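Local coordinates for thioredoxin-like protein (Bacteroides caccae ATCC 43185, PDB 4YOD) that is of unconfirmed function but carries a thioredoxin fold and probably takes part in thiol-disulfide redox chemistry, at residues T158-S163 and Y240-T245; N173-L178 and E208-V213; I181-C186 and K255-L260. All blocks are in the same frame, centred on the assembly; numbering follows the deposited sequence.

Contact 1 of 3, residues T158-S163 and Y240-T245; sequences TYTLAS and YDKKFT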
# COMPACT_ATOMS: atom_id res chain seq x y z
N THR A 158 12.58 -18.61 2.57
CA THR A 158 13.17 -19.41 3.65
C THR A 158 13.57 -18.49 4.79
O THR A 158 14.23 -17.47 4.57
CB THR A 158 14.37 -20.19 3.10
OG1 THR A 158 13.94 -20.96 1.97
CG2 THR A 158 15.03 -21.10 4.14
N TYR A 159 13.16 -18.83 6.02
CA TYR A 159 13.53 -18.08 7.22
C TYR A 159 14.40 -18.96 8.12
O TYR A 159 14.33 -20.20 8.05
CB TYR A 159 12.29 -17.55 7.98
CG TYR A 159 11.33 -18.62 8.45
CD1 TYR A 159 11.55 -19.30 9.65
CD2 TYR A 159 10.20 -18.95 7.71
CE1 TYR A 159 10.68 -20.30 10.08
CE2 TYR A 159 9.31 -19.93 8.14
CZ TYR A 159 9.55 -20.60 9.33
OH TYR A 159 8.68 -21.57 9.76
N THR A 160 15.25 -18.32 8.95
CA THR A 160 16.13 -19.05 9.86
C THR A 160 15.79 -18.64 11.28
O THR A 160 15.68 -17.45 11.56
CB THR A 160 17.61 -18.81 9.51
OG1 THR A 160 17.79 -18.98 8.11
CG2 THR A 160 18.55 -19.75 10.27
N LEU A 161 15.62 -19.64 12.17
CA LEU A 161 15.29 -19.41 13.58
C LEU A 161 16.56 -19.18 14.39
O LEU A 161 17.66 -19.40 13.87
CB LEU A 161 14.49 -20.61 14.16
CG LEU A 161 13.20 -21.00 13.41
CD1 LEU A 161 12.70 -22.36 13.85
CD2 LEU A 161 12.12 -19.93 13.55
N ALA A 162 16.42 -18.73 15.65
CA ALA A 162 17.53 -18.50 16.59
C ALA A 162 18.41 -19.74 16.75
O ALA A 162 19.63 -19.60 16.85
CB ALA A 162 16.99 -18.08 17.95
N SER A 163 17.80 -20.94 16.74
CA SER A 163 18.51 -22.22 16.89
C SER A 163 19.32 -22.58 15.64
O SER A 163 20.25 -23.39 15.73
CB SER A 163 17.53 -23.35 17.19
OG SER A 163 16.59 -23.53 16.15
N TYR A 240 14.93 -14.78 10.63
CA TYR A 240 15.73 -13.83 9.86
C TYR A 240 16.02 -14.44 8.50
O TYR A 240 15.83 -15.63 8.30
CB TYR A 240 17.02 -13.42 10.61
CG TYR A 240 18.04 -14.52 10.83
CD1 TYR A 240 18.02 -15.29 11.99
CD2 TYR A 240 19.06 -14.75 9.91
CE1 TYR A 240 18.97 -16.29 12.21
CE2 TYR A 240 20.01 -15.75 10.12
CZ TYR A 240 19.96 -16.52 11.27
OH TYR A 240 20.90 -17.50 11.48
N ASP A 241 16.43 -13.59 7.55
CA ASP A 241 16.78 -14.00 6.19
C ASP A 241 18.29 -14.18 6.12
O ASP A 241 19.02 -13.21 5.93
CB ASP A 241 16.30 -12.93 5.20
CG ASP A 241 16.26 -13.36 3.75
OD1 ASP A 241 16.83 -14.43 3.42
OD2 ASP A 241 15.65 -12.64 2.94
N LYS A 242 18.76 -15.44 6.30
CA LYS A 242 20.19 -15.79 6.35
C LYS A 242 20.98 -15.26 5.14
O LYS A 242 22.00 -14.61 5.34
CB LYS A 242 20.37 -17.32 6.48
CG LYS A 242 21.78 -17.78 6.82
CD LYS A 242 21.90 -19.30 6.77
CE LYS A 242 23.32 -19.78 6.91
NZ LYS A 242 23.83 -19.66 8.30
N LYS A 243 20.50 -15.51 3.91
CA LYS A 243 21.20 -15.09 2.69
C LYS A 243 20.71 -13.72 2.17
O LYS A 243 21.19 -13.27 1.12
CB LYS A 243 21.07 -16.17 1.59
CG LYS A 243 21.67 -17.53 1.96
CD LYS A 243 21.92 -18.44 0.74
CE LYS A 243 20.69 -19.12 0.18
NZ LYS A 243 20.21 -20.23 1.04
N PHE A 244 19.80 -13.04 2.91
CA PHE A 244 19.26 -11.71 2.58
C PHE A 244 18.62 -11.70 1.16
O PHE A 244 18.73 -10.73 0.42
CB PHE A 244 20.33 -10.59 2.72
CG PHE A 244 21.40 -10.84 3.77
CD1 PHE A 244 21.09 -10.81 5.13
CD2 PHE A 244 22.72 -11.09 3.40
CE1 PHE A 244 22.08 -11.07 6.09
CE2 PHE A 244 23.70 -11.33 4.37
CZ PHE A 244 23.38 -11.31 5.71
N THR A 245 17.90 -12.79 0.84
CA THR A 245 17.23 -13.05 -0.44
C THR A 245 16.06 -12.08 -0.70
O THR A 245 15.89 -11.64 -1.83
CB THR A 245 16.76 -14.52 -0.46
OG1 THR A 245 17.86 -15.34 -0.09
CG2 THR A 245 16.23 -14.96 -1.83
O HOH W 1 16.76 -17.78 5.90
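With chi1 at 66°, Y240 sets its CG between its own backbone N and carbonyl carbon, which brings a ring face against T160; T160 answers with chi1 -48°, CG2 anti to its backbone N and OG1 beside that N. The result is a CH-pi contact, T160 CB standing 3.9 Å from the centroid of the Y240 ring and over its face, toward the rim. CG2 of T160 stands above the hydroxyl end of the ring, 3.5 Å from Y240 OH.

Behind the ring the two backbones join in a single antiparallel bridge. T160 N gives its hydrogen to Y240 O at 2.8 Å, and Y240 N returns one to T160 O at 2.9 Å. The other branch of T160, OG1, lies against K242 CB and binds a water that also donates to T158 O and accepts from K242 N, fastening the start of the D241-F244 type I turn to the strand. Q166 NE2 holds the same hydroxyl.

W225 of helix 222-228 meets the Y240 ring edge-to-face, with L222 and R226 beside it. Y159 turns the other way, onto L214 and I216 of strand 211-217 and I237 of strand 237-240, while strand 166-168 pairs with strand 158-160.

Contact 2 of 3, residues N173-L178 and E208-V213; sequences NADYLL and EKKLIV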
# COMPACT_ATOMS: atom_id res chain seq x y z
N ASN A 173 1.22 -24.07 8.10
CA ASN A 173 -0.17 -24.46 7.91
C ASN A 173 -1.06 -23.80 8.94
O ASN A 173 -0.98 -24.14 10.13
CB ASN A 173 -0.30 -25.99 7.97
CG ASN A 173 0.67 -26.70 7.06
OD1 ASN A 173 0.78 -26.40 5.88
ND2 ASN A 173 1.43 -27.64 7.61
N ALA A 174 -1.92 -22.87 8.48
CA ALA A 174 -2.91 -22.15 9.29
C ALA A 174 -3.93 -21.46 8.40
O ALA A 174 -3.60 -21.09 7.27
CB ALA A 174 -2.22 -21.11 10.18
N ASP A 175 -5.16 -21.23 8.92
CA ASP A 175 -6.22 -20.49 8.21
C ASP A 175 -5.75 -19.08 7.86
O ASP A 175 -6.14 -18.54 6.82
CB ASP A 175 -7.51 -20.40 9.05
CG ASP A 175 -8.35 -21.66 9.14
OD1 ASP A 175 -7.97 -22.68 8.51
OD2 ASP A 175 -9.41 -21.62 9.80
N TYR A 176 -4.90 -18.50 8.72
CA TYR A 176 -4.37 -17.16 8.52
C TYR A 176 -2.91 -17.09 8.88
O TYR A 176 -2.45 -17.74 9.82
CB TYR A 176 -5.14 -16.10 9.35
CG TYR A 176 -6.60 -15.95 8.96
CD1 TYR A 176 -6.96 -15.29 7.80
CD2 TYR A 176 -7.61 -16.42 9.79
CE1 TYR A 176 -8.30 -15.15 7.43
CE2 TYR A 176 -8.96 -16.26 9.45
CZ TYR A 176 -9.29 -15.63 8.27
OH TYR A 176 -10.61 -15.46 7.91
N LEU A 177 -2.18 -16.28 8.12
CA LEU A 177 -0.77 -16.02 8.38
C LEU A 177 -0.56 -14.53 8.43
O LEU A 177 -0.84 -13.82 7.46
CB LEU A 177 0.17 -16.66 7.32
CG LEU A 177 1.64 -16.68 7.78
CD1 LEU A 177 2.26 -18.03 7.63
CD2 LEU A 177 2.44 -15.50 7.23
N LEU A 178 -0.05 -14.05 9.57
CA LEU A 178 0.29 -12.65 9.78
C LEU A 178 1.80 -12.53 9.64
O LEU A 178 2.56 -13.05 10.46
CB LEU A 178 -0.21 -12.18 11.16
CG LEU A 178 -0.50 -10.68 11.33
CD1 LEU A 178 -1.04 -10.44 12.72
CD2 LEU A 178 0.75 -9.82 11.14
N GLU A 208 -5.96 -21.03 19.36
CA GLU A 208 -6.83 -21.95 18.60
C GLU A 208 -6.09 -22.62 17.43
O GLU A 208 -6.68 -23.45 16.73
CB GLU A 208 -8.01 -21.17 18.00
CG GLU A 208 -9.18 -20.90 18.92
CD GLU A 208 -10.30 -20.20 18.17
OE1 GLU A 208 -10.87 -20.80 17.24
OE2 GLU A 208 -10.56 -19.01 18.48
N LYS A 209 -4.82 -22.21 17.17
CA LYS A 209 -3.95 -22.66 16.07
C LYS A 209 -4.55 -22.27 14.68
O LYS A 209 -4.23 -22.88 13.66
CB LYS A 209 -3.63 -24.17 16.17
CG LYS A 209 -2.72 -24.52 17.35
CD LYS A 209 -2.19 -25.94 17.27
CE LYS A 209 -1.25 -26.23 18.42
NZ LYS A 209 -0.79 -27.65 18.41
N LYS A 210 -5.41 -21.22 14.66
CA LYS A 210 -6.05 -20.70 13.45
C LYS A 210 -5.17 -19.63 12.79
O LYS A 210 -5.34 -19.35 11.61
CB LYS A 210 -7.44 -20.12 13.77
CG LYS A 210 -8.44 -21.12 14.33
CD LYS A 210 -9.29 -21.79 13.26
CE LYS A 210 -10.25 -22.81 13.83
NZ LYS A 210 -11.38 -22.17 14.56
N LEU A 211 -4.25 -19.02 13.57
CA LEU A 211 -3.37 -17.95 13.09
C LEU A 211 -1.92 -18.19 13.49
O LEU A 211 -1.64 -18.52 14.64
CB LEU A 211 -3.87 -16.60 13.67
CG LEU A 211 -2.96 -15.35 13.55
CD1 LEU A 211 -3.01 -14.77 12.18
CD2 LEU A 211 -3.44 -14.25 14.51
N ILE A 212 -1.01 -17.99 12.54
CA ILE A 212 0.42 -18.03 12.80
C ILE A 212 0.97 -16.62 12.58
O ILE A 212 0.60 -15.96 11.60
CB ILE A 212 1.16 -19.11 11.94
CG1 ILE A 212 0.90 -20.55 12.50
CG2 ILE A 212 2.68 -18.83 11.84
CD1 ILE A 212 1.26 -21.70 11.50
N VAL A 213 1.81 -16.15 13.51
CA VAL A 213 2.48 -14.87 13.34
C VAL A 213 3.96 -15.18 13.02
O VAL A 213 4.67 -15.79 13.82
CB VAL A 213 2.31 -13.90 14.54
CG1 VAL A 213 3.06 -12.59 14.28
CG2 VAL A 213 0.84 -13.62 14.82
O HOH W 2 -5.75 -23.19 11.13
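I212 sends its CD1 against the chain that leads into strand 176-181, touching A174 CB at 3.8 Å and lying 3.6 Å from N173 O. Its CG1 is anti to the carbonyl carbon (chi1 -76°), and an extended chi2 carries the methyl out to A174, while CG2 faces L177 CD1 more distantly. This is the side of the sheet that L177 and I212 share.

Y176, L211, L178 and V213 point to the opposite side. L211 has CG anti to its backbone N (chi1 168°) and a chi2 of 78° that swings CD1 across to the partner strand, where it fits between Y176 CB at 3.8 Å and L178 CB at 3.9 Å. V213 CG2 continues the packing against L178 CB. The Y176 ring itself leads away, onto Y282, L283 and H286 of helix 276-286.

At the strand entrance D175 and K210 run side by side. D175 OD2 lies 3.5 Å from K210 CD, but the lysine bends at chi2 and chi4 and takes its NZ to E208 OE1 in a 3.1 Å salt bridge. A glycine in place of K210 would probably leave the E208 carboxylate without this charged mate and uncover the flank of D175.

Backbone bonds fix the register: Y176 N to K210 O, I212 N to Y176 O, and L178 N to I212 O, the last 2.9 Å and nearly straight. K209, in a Schellman motif, ends helix 200-207 and turns the chain into strand 211-217. Two neighbouring parallel strands with helices between them, I202 and L205 packing on L211, make a beta-alpha-beta crossover of the thioredoxin fold.

Contact 3 of 3, residues I181-C186 and K255-L260; sequences INNPGC and KAIPTL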
# COMPACT_ATOMS: atom_id res chain seq x y z
N ILE A 181 7.28 -7.91 8.85
CA ILE A 181 8.63 -7.55 8.43
C ILE A 181 9.11 -6.47 9.41
O ILE A 181 8.48 -5.42 9.51
CB ILE A 181 8.67 -7.10 6.95
CG1 ILE A 181 8.01 -8.19 6.04
CG2 ILE A 181 10.11 -6.75 6.52
CD1 ILE A 181 7.94 -7.94 4.51
N ASN A 182 10.20 -6.75 10.14
CA ASN A 182 10.70 -5.91 11.22
C ASN A 182 12.19 -5.55 11.14
O ASN A 182 12.93 -6.10 10.33
CB ASN A 182 10.45 -6.63 12.57
CG ASN A 182 11.24 -7.91 12.72
OD1 ASN A 182 12.41 -7.91 13.12
ND2 ASN A 182 10.62 -9.04 12.41
N ASN A 183 12.60 -4.61 12.01
CA ASN A 183 13.97 -4.12 12.22
C ASN A 183 14.22 -4.00 13.73
O ASN A 183 13.33 -3.55 14.46
CB ASN A 183 14.20 -2.76 11.54
CG ASN A 183 14.81 -2.84 10.16
OD1 ASN A 183 14.77 -3.87 9.47
ND2 ASN A 183 15.40 -1.74 9.72
N PRO A 184 15.41 -4.39 14.25
CA PRO A 184 15.66 -4.25 15.69
C PRO A 184 15.96 -2.81 16.09
O PRO A 184 16.44 -2.02 15.26
CB PRO A 184 16.86 -5.17 15.94
CG PRO A 184 17.27 -5.72 14.61
CD PRO A 184 16.60 -4.92 13.55
N GLY A 185 15.62 -2.46 17.33
CA GLY A 185 15.83 -1.12 17.89
C GLY A 185 14.80 -0.08 17.49
O GLY A 185 14.53 0.84 18.27
N CYS A 186 14.23 -0.22 16.28
CA CYS A 186 13.21 0.62 15.63
C CYS A 186 12.01 0.82 16.57
O CYS A 186 11.38 -0.16 16.98
CB CYS A 186 12.80 -0.03 14.30
SG CYS A 186 11.41 0.77 13.45
N LYS A 255 10.22 -0.59 1.48
CA LYS A 255 10.33 0.89 1.63
C LYS A 255 9.76 1.38 2.99
O LYS A 255 10.09 2.48 3.44
CB LYS A 255 9.64 1.62 0.46
CG LYS A 255 8.12 1.48 0.41
CD LYS A 255 7.55 2.15 -0.84
CE LYS A 255 6.04 2.19 -0.85
NZ LYS A 255 5.44 0.83 -0.92
N ALA A 256 8.92 0.55 3.61
CA ALA A 256 8.31 0.80 4.91
C ALA A 256 8.55 -0.38 5.84
O ALA A 256 8.04 -1.48 5.59
CB ALA A 256 6.81 1.04 4.76
N ILE A 257 9.35 -0.17 6.89
CA ILE A 257 9.60 -1.19 7.92
C ILE A 257 9.29 -0.48 9.24
O ILE A 257 9.81 0.61 9.48
CB ILE A 257 10.99 -1.88 7.84
CG1 ILE A 257 11.08 -2.78 6.58
CG2 ILE A 257 11.26 -2.70 9.11
CD1 ILE A 257 12.50 -3.33 6.25
N PRO A 258 8.33 -0.99 10.05
CA PRO A 258 7.64 -2.28 9.92
C PRO A 258 6.57 -2.30 8.84
O PRO A 258 6.05 -1.26 8.42
CB PRO A 258 7.02 -2.47 11.31
CG PRO A 258 6.78 -1.07 11.81
CD PRO A 258 7.98 -0.31 11.32
N THR A 259 6.25 -3.51 8.37
CA THR A 259 5.16 -3.69 7.44
C THR A 259 4.46 -5.00 7.78
O THR A 259 5.10 -5.96 8.22
CB THR A 259 5.54 -3.50 5.97
OG1 THR A 259 4.35 -3.22 5.27
CG2 THR A 259 6.24 -4.70 5.35
N LEU A 260 3.13 -5.01 7.64
CA LEU A 260 2.33 -6.18 7.98
C LEU A 260 1.54 -6.67 6.80
O LEU A 260 1.01 -5.87 6.06
CB LEU A 260 1.35 -5.86 9.13
CG LEU A 260 1.95 -5.40 10.46
CD1 LEU A 260 0.86 -4.83 11.37
CD2 LEU A 260 2.67 -6.54 11.15
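Two backbone hydrogen bonds pair I181 with T259 across antiparallel strands: I181 N to T259 O at 3.0 Å and T259 N to I181 O at 3.1 Å. I181 O also takes a CA-H contact from P258 CA at 3.3 Å.

The apolar contacts follow from this pairing. I181 and T259 run alongside each other, and T259 CG2 touches both CB and CD1 of I181, each at 3.8 Å. T259 OG1 is anti to the backbone N (chi1 -159°) and turns to D273, which leaves CG2 between the backbone N and the carbonyl carbon, against I181. I257 comes in across I181, its CG1 4.1 Å from I181 CG2, and its CG2 rests against N182 C at 3.6 Å and against N183 CB.

Sulfur supplies a looser contact. C186, whose SG is anti to its backbone N, brings that atom to 4.2 Å from P258 CD. The peptide bond before P258 is cis, as in the loop that faces the CxxC cysteines of thioredoxins, and C186 with C189 is consistent with such a site; both are modelled as free thiols.

C186 occupies the N-cap position of helix 187-197, whose A188, C189 and T192 cover P258. I181 packs on I216 of strand 211-217, while N182 and P184 meet W225 of helix 222-228.

In the fold
Leaving the N-terminal helices, the chain reaches strand 158-160, the first half of contact 1, then 173-178 of contact 2 and, at the end of the same strand, 181-186 of contact 3. Contact 2 closes first, when 208-213 returns after two helices. Contact 1 closes next at 240-245, so contact 2 lies wholly within its span; contact 3 closes last at 255-260 and crosses both. Contacts 2 and 3 share the mixed sheet and touch through L178 CD2 and L260 CD2, 3.8 Å apart. Contact 1 ties the outlying hairpin to the sheet's edge, its nearest atoms about 7 Å from either of the others.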